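Putative type VI secretion protein (Escherichia coli, PDB 6SKI) is a type VI secretion effector phospholipase, probably an alpha/beta-hydrolase lipase toxin, that binds the TTR domain of the VgrG spike. Local coordinates at residues L304-A309 with N414-V419. Sequence-based numbering, arbitrary orientation.
Sequences LALPGA and NDWANV
Pro307 meets the indole of Trp416 with CG of its pyrrolidine ring, which lies 3.6 Å from CZ2 of Trp416, and the two side chains cross at about a right angle. Leu306 approaches that same carbon from the opposite side of the ring plane, its CG 4.1 Å from Trp416 CZ2 and its side chain passing the indole at a slant. The carbonyl of Pro307 sits obliquely beside the pyrrole part, on the same side of the plane as the proline CG, but the angle at NE1 does not make a hydrogen bond. CG of Trp416 stands anti to the backbone N (chi1 -174°), which carries the indole from the N-terminal part of helix 416-431 across to Leu306 and Pro307. One turn on, Val419 packs its CB over the indole face on the Leu306 side, 3.9 Å above the plane and displaced toward the rim. Strand 303-306 runs parallel to strand 278-284 in what is probably the alpha/beta-hydrolase sheet, with Leu306 bonded through its backbone to Thr283 and Met285, and the loop that follows leads to His310, the likely histidine of a Ser-His-Asp triad with Ser197 and Asp245. In that loop Gly308 has backbone angles open essentially to glycine and is hydrogen-bonded to the backbone of Asn286. Leu306 also touches Cys420 and Val423 of helix 416-431, while Ile482 of helix 476-483 packs against both Pro307 and Trp416.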
loop_
_atom_site.group_PDB
_atom_site.type_symbol
_atom_site.label_atom_id
_atom_site.label_comp_id
_atom_site.label_asym_id
_atom_site.label_seq_id
_atom_site.Cartn_x
_atom_site.Cartn_y
_atom_site.Cartn_z
ATOM N N LEU A 304 5.162 -7.930 14.067
ATOM C CA LEU A 304 6.361 -8.721 13.837
ATOM C C LEU A 304 7.375 -7.891 13.070
ATOM O O LEU A 304 7.101 -7.443 11.956
ATOM C CB LEU A 304 6.037 -9.997 13.064
ATOM C CG LEU A 304 7.226 -10.911 12.784
ATOM C CD1 LEU A 304 7.801 -11.445 14.071
ATOM C CD2 LEU A 304 6.804 -12.044 11.881
ATOM N N ALA A 305 8.544 -7.694 13.665
ATOM C CA ALA A 305 9.659 -7.073 12.974
ATOM C C ALA A 305 10.454 -8.161 12.270
ATOM O O ALA A 305 10.936 -9.098 12.912
ATOM C CB ALA A 305 10.546 -6.304 13.950
ATOM N N LEU A 306 10.587 -8.038 10.954
ATOM C CA LEU A 306 11.204 -9.082 10.162
ATOM C C LEU A 306 12.360 -8.504 9.361
ATOM O O LEU A 306 12.254 -7.392 8.830
ATOM C CB LEU A 306 10.179 -9.721 9.217
ATOM C CG LEU A 306 10.150 -11.245 9.133
ATOM C CD1 LEU A 306 10.289 -11.855 10.510
ATOM C CD2 LEU A 306 8.861 -11.703 8.482
ATOM N N PRO A 307 13.475 -9.224 9.264
ATOM C CA PRO A 307 14.636 -8.698 8.539
ATOM C C PRO A 307 14.308 -8.436 7.078
ATOM O O PRO A 307 13.678 -9.255 6.408
ATOM C CB PRO A 307 15.675 -9.813 8.699
ATOM C CG PRO A 307 14.847 -11.031 8.930
ATOM C CD PRO A 307 13.778 -10.539 9.845
ATOM N N GLY A 308 14.729 -7.284 6.596
ATOM C CA GLY A 308 14.498 -6.916 5.214
ATOM C C GLY A 308 14.233 -5.433 5.092
ATOM O O GLY A 308 14.109 -4.710 6.075
ATOM N N ALA A 309 14.140 -4.991 3.851
ATOM C CA ALA A 309 13.837 -3.611 3.538
ATOM C C ALA A 309 12.322 -3.448 3.421
ATOM O O ALA A 309 11.556 -4.340 3.795
ATOM C CB ALA A 309 14.573 -3.197 2.260
ATOM N N ASN A 414 14.714 -11.705 -4.662
ATOM C CA ASN A 414 13.512 -11.133 -4.069
ATOM C C ASN A 414 12.673 -12.163 -3.321
ATOM O O ASN A 414 11.454 -11.997 -3.206
ATOM C CB ASN A 414 12.672 -10.454 -5.150
ATOM C CG ASN A 414 11.950 -11.445 -6.037
ATOM O OD1 ASN A 414 12.442 -12.543 -6.287
ATOM N ND2 ASN A 414 10.777 -11.062 -6.518
ATOM N N ASP A 415 13.295 -13.215 -2.800
ATOM C CA ASP A 415 12.566 -14.349 -2.253
ATOM C C ASP A 415 12.163 -14.179 -0.795
ATOM O O ASP A 415 11.526 -15.080 -0.244
ATOM C CB ASP A 415 13.404 -15.621 -2.394
ATOM C CG ASP A 415 13.669 -15.986 -3.832
ATOM O OD1 ASP A 415 12.705 -16.315 -4.550
ATOM O OD2 ASP A 415 14.844 -15.942 -4.247
ATOM N N TRP A 416 12.508 -13.069 -0.151
ATOM C CA TRP A 416 12.142 -12.884 1.246
ATOM C C TRP A 416 10.755 -12.277 1.404
ATOM O O TRP A 416 10.127 -12.437 2.462
ATOM C CB TRP A 416 13.184 -12.012 1.952
ATOM C CG TRP A 416 12.957 -11.905 3.418
ATOM C CD1 TRP A 416 12.500 -10.821 4.099
ATOM C CD2 TRP A 416 13.163 -12.933 4.388
ATOM N NE1 TRP A 416 12.414 -11.106 5.438
ATOM C CE2 TRP A 416 12.815 -12.399 5.641
ATOM C CE3 TRP A 416 13.609 -14.255 4.320
ATOM C CZ2 TRP A 416 12.900 -13.138 6.814
ATOM C CZ3 TRP A 416 13.692 -14.985 5.483
ATOM C CH2 TRP A 416 13.340 -14.427 6.714
ATOM N N ALA A 417 10.231 -11.651 0.357
ATOM C CA ALA A 417 8.857 -11.196 0.383
ATOM C C ALA A 417 7.878 -12.348 0.266
ATOM O O ALA A 417 6.738 -12.215 0.709
ATOM C CB ALA A 417 8.609 -10.189 -0.740
ATOM N N ASN A 418 8.320 -13.498 -0.242
ATOM C CA ASN A 418 7.489 -14.693 -0.189
ATOM C C ASN A 418 7.396 -15.224 1.235
ATOM O O ASN A 418 6.340 -15.702 1.661
ATOM C CB ASN A 418 8.050 -15.754 -1.129
ATOM C CG ASN A 418 8.015 -15.324 -2.575
ATOM O OD1 ASN A 418 7.196 -14.497 -2.966
ATOM N ND2 ASN A 418 8.913 -15.875 -3.377
ATOM N N VAL A 419 8.488 -15.127 1.992
ATOM C CA VAL A 419 8.449 -15.487 3.404
ATOM C C VAL A 419 7.511 -14.557 4.159
ATOM O O VAL A 419 6.697 -14.999 4.979
ATOM C CB VAL A 419 9.869 -15.457 3.998
ATOM C CG1 VAL A 419 9.836 -15.772 5.479
ATOM C CG2 VAL A 419 10.774 -16.421 3.260
#